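Local coordinates for uncharacterized protein (Leptospirillum rubarum, PDB 3OMD) that is of unknown function but adopts a compact, mostly helical fold as a single chain and belongs to the DUF5069 family, at residues 34-38 and 39-43; 23-26 and 27-30; 131-134 and 135-138. All blocks are in the same frame, centred on the assembly; numbering follows the deposited sequence.

Contact 1: 34-38 and 39-43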
loop_
_atom_site.group_PDB
_atom_site.type_symbol
_atom_site.label_atom_id
_atom_site.label_comp_id
_atom_site.label_asym_id
_atom_site.label_seq_id
_atom_site.Cartn_x
_atom_site.Cartn_y
_atom_site.Cartn_z
ATOM N N ARG A 34 -4.931 7.516 6.763
ATOM C CA ARG A 34 -6.150 8.240 7.143
ATOM C C ARG A 34 -7.064 7.403 8.015
ATOM O O ARG A 34 -7.627 7.931 9.005
ATOM C CB ARG A 34 -6.874 8.744 5.904
ATOM C CG ARG A 34 -6.041 9.784 5.125
ATOM C CD ARG A 34 -6.870 10.497 4.017
ATOM N NE ARG A 34 -6.069 11.187 3.013
ATOM C CZ ARG A 34 -5.351 12.297 3.193
ATOM N NH1 ARG A 34 -5.349 12.963 4.356
ATOM N NH2 ARG A 34 -4.637 12.747 2.161
ATOM N N ALA A 35 -7.222 6.124 7.668
ATOM C CA ALA A 35 -8.041 5.246 8.503
ATOM C C ALA A 35 -7.399 5.017 9.888
ATOM O O ALA A 35 -8.109 4.939 10.913
ATOM C CB ALA A 35 -8.271 3.933 7.770
ATOM N N HIS A 36 -6.075 4.910 9.917
ATOM C CA HIS A 36 -5.362 4.782 11.178
ATOM C C HIS A 36 -5.626 5.966 12.126
ATOM O O HIS A 36 -5.944 5.740 13.316
ATOM C CB HIS A 36 -3.891 4.644 10.859
ATOM C CG HIS A 36 -2.997 4.827 12.039
ATOM N ND1 HIS A 36 -2.817 3.848 12.990
ATOM C CD2 HIS A 36 -2.196 5.862 12.397
ATOM C CE1 HIS A 36 -1.945 4.275 13.891
ATOM N NE2 HIS A 36 -1.546 5.487 13.549
ATOM N N VAL A 37 -5.516 7.195 11.602
ATOM C CA VAL A 37 -5.795 8.429 12.383
ATOM C C VAL A 37 -7.234 8.356 12.899
ATOM O O VAL A 37 -7.511 8.660 14.077
ATOM C CB VAL A 37 -5.575 9.728 11.499
ATOM C CG1 VAL A 37 -6.181 11.001 12.177
ATOM C CG2 VAL A 37 -4.034 9.884 11.256
ATOM N N ALA A 38 -8.139 7.948 12.015
ATOM C CA ALA A 38 -9.581 7.869 12.321
ATOM C C ALA A 38 -9.976 6.734 13.285
ATOM O O ALA A 38 -11.059 6.781 13.872
ATOM C CB ALA A 38 -10.399 7.750 10.998
ATOM N N GLY A 39 -9.146 5.689 13.407
ATOM C CA GLY A 39 -9.563 4.473 14.144
ATOM C C GLY A 39 -10.533 3.572 13.407
ATOM O O GLY A 39 -11.325 2.846 14.047
ATOM N N THR A 40 -10.427 3.522 12.074
ATOM C CA THR A 40 -11.394 2.790 11.253
ATOM C C THR A 40 -10.698 1.889 10.210
ATOM O O THR A 40 -11.070 1.846 9.043
ATOM C CB THR A 40 -12.372 3.753 10.614
ATOM O OG1 THR A 40 -11.640 4.813 9.972
ATOM C CG2 THR A 40 -13.311 4.384 11.669
ATOM N N LEU A 41 -9.674 1.157 10.656
ATOM C CA LEU A 41 -8.930 0.278 9.741
ATOM C C LEU A 41 -9.612 -1.039 9.338
ATOM O O LEU A 41 -9.227 -1.656 8.327
ATOM C CB LEU A 41 -7.539 -0.058 10.351
ATOM C CG LEU A 41 -6.472 1.033 10.181
ATOM C CD1 LEU A 41 -5.370 0.861 11.228
ATOM C CD2 LEU A 41 -5.912 1.006 8.772
ATOM N N GLY A 42 -10.598 -1.520 10.101
ATOM C CA GLY A 42 -11.174 -2.833 9.788
ATOM C C GLY A 42 -10.136 -3.950 9.816
ATOM O O GLY A 42 -9.299 -4.008 10.747
ATOM N N GLU A 43 -10.129 -4.771 8.766
ATOM C CA GLU A 43 -9.201 -5.911 8.620
ATOM C C GLU A 43 -7.796 -5.415 8.219
ATOM O O GLU A 43 -6.833 -6.187 8.194
ATOM C CB GLU A 43 -9.711 -6.880 7.525
ATOM C CG GLU A 43 -11.025 -7.639 7.834
ATOM C CD GLU A 43 -11.464 -8.631 6.721
ATOM O OE1 GLU A 43 -10.758 -8.790 5.697
ATOM O OE2 GLU A 43 -12.547 -9.252 6.872
#

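Contact 2: 23-26 and 27-30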
loop_
_atom_site.group_PDB
_atom_site.type_symbol
_atom_site.label_atom_id
_atom_site.label_comp_id
_atom_site.label_asym_id
_atom_site.label_seq_id
_atom_site.Cartn_x
_atom_site.Cartn_y
_atom_site.Cartn_z
HETATM N N MSE A 23 5.179 6.267 -7.897
HETATM C CA MSE A 23 5.454 5.211 -6.885
HETATM C C MSE A 23 4.227 4.342 -6.617
HETATM O O MSE A 23 3.115 4.842 -6.424
HETATM C CB MSE A 23 5.901 5.766 -5.543
HETATM C CG MSE A 23 6.338 7.132 -5.488
HETATM SE SE MSE A 23 6.809 7.242 -3.645
HETATM C CE MSE A 23 6.823 5.304 -3.351
ATOM N N ASP A 24 4.468 3.036 -6.533
ATOM C CA ASP A 24 3.474 2.075 -5.986
ATOM C C ASP A 24 3.355 2.313 -4.470
ATOM O O ASP A 24 4.186 2.996 -3.849
ATOM C CB ASP A 24 4.017 0.653 -6.156
ATOM C CG ASP A 24 4.005 0.173 -7.567
ATOM O OD1 ASP A 24 3.344 0.772 -8.463
ATOM O OD2 ASP A 24 4.674 -0.874 -7.851
ATOM N N HIS A 25 2.303 1.731 -3.899
ATOM C CA HIS A 25 1.984 1.725 -2.461
ATOM C C HIS A 25 1.577 3.074 -1.875
ATOM O O HIS A 25 0.822 3.105 -0.889
ATOM C CB HIS A 25 3.124 1.126 -1.594
ATOM C CG HIS A 25 2.611 0.549 -0.318
ATOM N ND1 HIS A 25 1.768 -0.542 -0.307
ATOM C CD2 HIS A 25 2.705 0.976 0.972
ATOM C CE1 HIS A 25 1.399 -0.786 0.938
ATOM N NE2 HIS A 25 1.952 0.120 1.731
ATOM N N LEU A 26 2.082 4.185 -2.442
ATOM C CA LEU A 26 1.880 5.506 -1.784
ATOM C C LEU A 26 0.381 5.851 -1.634
ATOM O O LEU A 26 -0.067 6.244 -0.535
ATOM C CB LEU A 26 2.652 6.589 -2.547
ATOM C CG LEU A 26 2.425 8.011 -2.008
ATOM C CD1 LEU A 26 2.739 8.139 -0.510
ATOM C CD2 LEU A 26 3.285 8.998 -2.864
ATOM N N LYS A 27 -0.417 5.709 -2.706
ATOM C CA LYS A 27 -1.870 6.008 -2.545
ATOM C C LYS A 27 -2.484 5.099 -1.473
ATOM O O LYS A 27 -3.300 5.553 -0.671
ATOM C CB LYS A 27 -2.606 5.803 -3.869
ATOM C CG LYS A 27 -2.338 6.937 -4.885
ATOM C CD LYS A 27 -3.258 6.763 -6.081
ATOM C CE LYS A 27 -3.040 7.889 -7.086
ATOM N NZ LYS A 27 -4.009 7.777 -8.243
ATOM N N ARG A 28 -2.133 3.801 -1.526
ATOM C CA ARG A 28 -2.711 2.823 -0.623
ATOM C C ARG A 28 -2.388 3.178 0.839
ATOM O O ARG A 28 -3.259 3.114 1.722
ATOM C CB ARG A 28 -2.141 1.440 -0.968
ATOM C CG ARG A 28 -2.742 0.297 -0.116
ATOM C CD ARG A 28 -2.304 -1.013 -0.708
ATOM N NE ARG A 28 -2.976 -2.143 -0.060
ATOM C CZ ARG A 28 -4.188 -2.582 -0.392
ATOM N NH1 ARG A 28 -4.859 -2.032 -1.402
ATOM N NH2 ARG A 28 -4.713 -3.618 0.275
ATOM N N VAL A 29 -1.132 3.529 1.101
ATOM C CA VAL A 29 -0.761 3.861 2.471
ATOM C C VAL A 29 -1.250 5.232 2.913
ATOM O O VAL A 29 -1.453 5.426 4.114
ATOM C CB VAL A 29 0.763 3.632 2.705
ATOM C CG1 VAL A 29 1.630 4.751 2.096
ATOM C CG2 VAL A 29 1.051 3.484 4.183
ATOM N N ILE A 30 -1.405 6.182 1.984
ATOM C CA ILE A 30 -2.182 7.386 2.342
ATOM C C ILE A 30 -3.547 6.999 2.913
ATOM O O ILE A 30 -3.962 7.483 3.978
ATOM C CB ILE A 30 -2.307 8.331 1.133
ATOM C CG1 ILE A 30 -0.929 8.969 0.846
ATOM C CG2 ILE A 30 -3.380 9.446 1.381
ATOM C CD1 ILE A 30 -0.926 9.684 -0.570
HETATM O O HOH W 1 0.589 4.652 -5.186
#

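Contact 3: 131-134 and 135-138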
loop_
_atom_site.group_PDB
_atom_site.type_symbol
_atom_site.label_atom_id
_atom_site.label_comp_id
_atom_site.label_asym_id
_atom_site.label_seq_id
_atom_site.Cartn_x
_atom_site.Cartn_y
_atom_site.Cartn_z
ATOM N N THR A 131 0.349 -14.811 -8.738
ATOM C CA THR A 131 1.386 -15.384 -7.870
ATOM C C THR A 131 2.095 -14.389 -6.979
ATOM O O THR A 131 2.910 -14.772 -6.130
ATOM C CB THR A 131 2.469 -16.112 -8.694
ATOM O OG1 THR A 131 3.164 -15.179 -9.539
ATOM C CG2 THR A 131 1.865 -17.287 -9.536
ATOM N N THR A 132 1.776 -13.113 -7.147
ATOM C CA THR A 132 2.415 -12.073 -6.338
ATOM C C THR A 132 1.415 -11.472 -5.360
ATOM O O THR A 132 0.206 -11.439 -5.634
ATOM C CB THR A 132 2.928 -10.949 -7.233
ATOM O OG1 THR A 132 1.838 -10.423 -8.032
ATOM C CG2 THR A 132 4.051 -11.455 -8.128
ATOM N N TRP A 133 1.907 -11.014 -4.220
ATOM C CA TRP A 133 1.039 -10.476 -3.183
ATOM C C TRP A 133 0.243 -9.293 -3.677
ATOM O O TRP A 133 -0.949 -9.181 -3.329
ATOM C CB TRP A 133 1.854 -10.055 -1.955
ATOM C CG TRP A 133 2.416 -11.243 -1.159
ATOM C CD1 TRP A 133 3.738 -11.568 -0.961
ATOM C CD2 TRP A 133 1.649 -12.201 -0.417
ATOM N NE1 TRP A 133 3.837 -12.691 -0.157
ATOM C CE2 TRP A 133 2.573 -13.105 0.188
ATOM C CE3 TRP A 133 0.274 -12.388 -0.207
ATOM C CZ2 TRP A 133 2.161 -14.185 0.979
ATOM C CZ3 TRP A 133 -0.145 -13.456 0.610
ATOM C CH2 TRP A 133 0.803 -14.355 1.174
ATOM N N VAL A 134 0.849 -8.382 -4.434
ATOM C CA VAL A 134 0.092 -7.163 -4.792
ATOM C C VAL A 134 -1.058 -7.498 -5.749
ATOM O O VAL A 134 -2.098 -6.817 -5.741
ATOM C CB VAL A 134 0.985 -6.027 -5.307
ATOM C CG1 VAL A 134 1.973 -5.624 -4.207
ATOM C CG2 VAL A 134 1.647 -6.348 -6.632
ATOM N N LYS A 135 -0.900 -8.537 -6.561
ATOM C CA LYS A 135 -2.006 -8.932 -7.454
ATOM C C LYS A 135 -3.096 -9.615 -6.660
ATOM O O LYS A 135 -4.295 -9.443 -6.947
ATOM C CB LYS A 135 -1.524 -9.823 -8.598
ATOM C CG LYS A 135 -0.912 -9.042 -9.753
ATOM C CD LYS A 135 -0.895 -9.873 -11.039
ATOM C CE LYS A 135 -0.369 -9.100 -12.246
ATOM N NZ LYS A 135 -1.136 -7.852 -12.580
ATOM N N LEU A 136 -2.713 -10.378 -5.642
ATOM C CA LEU A 136 -3.722 -11.003 -4.779
ATOM C C LEU A 136 -4.575 -9.922 -4.072
ATOM O O LEU A 136 -5.797 -10.061 -3.952
ATOM C CB LEU A 136 -3.051 -11.944 -3.763
ATOM C CG LEU A 136 -4.038 -12.768 -2.929
ATOM C CD1 LEU A 136 -4.851 -13.692 -3.847
ATOM C CD2 LEU A 136 -3.231 -13.589 -1.905
ATOM N N LEU A 137 -3.925 -8.854 -3.590
ATOM C CA LEU A 137 -4.676 -7.753 -2.972
ATOM C C LEU A 137 -5.693 -7.166 -3.960
ATOM O O LEU A 137 -6.837 -6.902 -3.573
ATOM C CB LEU A 137 -3.717 -6.665 -2.489
ATOM C CG LEU A 137 -2.896 -7.031 -1.245
ATOM C CD1 LEU A 137 -1.812 -5.996 -1.007
ATOM C CD2 LEU A 137 -3.799 -7.115 -0.016
ATOM N N ASP A 138 -5.287 -6.890 -5.204
ATOM C CA ASP A 138 -6.251 -6.351 -6.175
ATOM C C ASP A 138 -7.390 -7.336 -6.404
ATOM O O ASP A 138 -8.536 -6.920 -6.606
ATOM C CB ASP A 138 -5.564 -6.029 -7.507
ATOM C CG ASP A 138 -4.989 -4.642 -7.560
ATOM O OD1 ASP A 138 -5.311 -3.794 -6.703
ATOM O OD2 ASP A 138 -4.225 -4.413 -8.517
HETATM O O HOH W 2 -1.690 -4.706 -7.554
#

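Contact 1: 34-38 and 39-43
Thr40 and Gly39 both turn their backbone N-H groups back into the last turn of helix 26-38. Thr40 N bonds to Ala35 O at 3.0 Å. The bond is almost straight, with an N-H...O angle of 175°, though the donor is somewhat tilted from the carbonyl plane. Gly39 N bonds to His36 O at 3.2 Å. This bond is more bent, and its donor sits above the carbonyl plane, not on a lone pair. Together the two bonds make a Schellman motif, the classic way to end an alpha-helix. Gly39 supplies the positive phi that the motif needs. A CB at this position would run into Ala38 O.

The apolar part belongs to Leu41, which folds its side chain back onto the helix. Its CG is anti to the carbonyl carbon (chi1 -80°), and this brings the two methyls to the last turn. CD2 rests on Ala35 CB at 3.9 Å. CD1 lies 4.1 Å from His36 CB and meets the edge of the imidazole near the ring plane. The branch point CG lies 3.9 Å from His36 N, so Leu41 covers backbone as well as side chain.

The Thr40 hydroxyl packs on the helix end. OG1 lies between the backbone N and the carbonyl carbon (chi1 50°), only 3.3 Å from Ala38 CB. Its hydrogen bond goes to Met6 O.

The contact lies at the surface, where helix 26-38 gives way to the loop leading to helix 50-58. The N-terminal segment around Met6 and Leu8 runs alongside, with Leu8 bonded to the Thr40 backbone and touching Ala35. His36 stacks on Tyr46 from that loop, while Arg34 binds Val69 O at the end of helix 62-69.

Contact 2: 23-26 and 27-30
His25 O receives the N-H of Val29 at 2.8 Å. One residue on, Leu26 O takes Ile30 N at 2.9 Å. The N-H groups at the start have other acceptors. Lys27 N donates a hydrogen bond to water 1 at 2.9 Å, and the same water donates to Met23 O at 2.8 Å. Leu26 N makes a weak bond to Asp24 O. This is the first turn of helix 26-38. His25 is its N-cap, with a positive phi where the chain bends into the helix.

The His25 ring has CG anti to the backbone N (chi1 -154°), which lays it beside the turn. CD2 comes within 3.7 Å of Val29 CB, and the two side chains cross at about a right angle. CE1 touches Arg28 CD at 4.1 Å. Both ring nitrogens are satisfied in the interior, ND1 with Tyr102 OH and NE2 with Asp51 OD1. Replacing His25 by an alanine would remove both bonds and is likely to leave Tyr102 OH and Asp51 OD1 without this mate and Val29 CB with a gap beside it.

Lys27 NZ makes a salt bridge to Asp18 and Arg28 NH1 one to Glu141; Arg28 NH1 also hydrogen-bonds Arg14 O. On the apolar side, Leu26 CD1 meets Ile30 CD1 at 4.0 Å, and Phe65 of helix 62-69 packs against both residues. Ile30 CG1 comes within 3.2 Å of Leu26 O.

Contact 3: 131-134 and 135-138
Thr132 O, Trp133 O and Val134 O accept the N-H groups of Leu136, Leu137 and Asp138 in turn, with the usual four-residue spacing of an alpha-helix. The segment is the N-terminal start of helix 133-140, and Thr132 is the N-cap. Its carbonyl takes Leu136 N at 3.1 Å and also a weak bond from Lys135 N.

The Thr132 side chain lies against the lysine stem. OG1 sits between the backbone N and the carbonyl carbon (chi1 56°), and from there it is 3.5 Å from both Lys135 CB and Lys135 CG. The rest of the lysine chain leads away from the threonine.

Trp133 and Leu136 extend alongside each other from the same face of the helix. The six-membered part of the indole does the touching: CZ3 is 4.0 Å from Leu136 CD2. The methyl approaches the ring system at a slant. Helix 110-123 covers this pair. Phe116 meets the indole edge-to-face and also touches Leu136, which packs on Val119 as well.

Leu137 packs on the backbone of the preceding turn, with CG 3.6 Å from Trp133 O. The Asp138 carboxylate divides its oxygens. OD1 forms a salt bridge with Arg143 and a hydrogen bond with Ser15 OG. OD2 turns to a water that sits between side chain and backbone. Val134 O thus has two donors, water 2 and Asp138 N, the latter at 3.2 Å. Water 2 lies 2.8 Å from Val134 O. The same water donates to Asp138 OD2 at 2.7 Å.

In the fold
From the N terminus, contact 2 comes first and starts helix 26-38. Contact 1 follows at the other end of the same helix and stops it, about 15 Å away between centres. Contact 3 starts helix 133-140 near the C terminus. The three lie in series; none nests in or crosses another. Each joins adjoining residues, so each shapes a local turn and closes no long loop. Contacts 2 and 3 do meet in space: Arg28 NH2 packs on Leu137 CD2 at 3.6 Å, bringing the early helix against the last one. Contacts 1 and 3 stay about 9 Å apart at their nearest atoms. Contact 2 is the central, buried one.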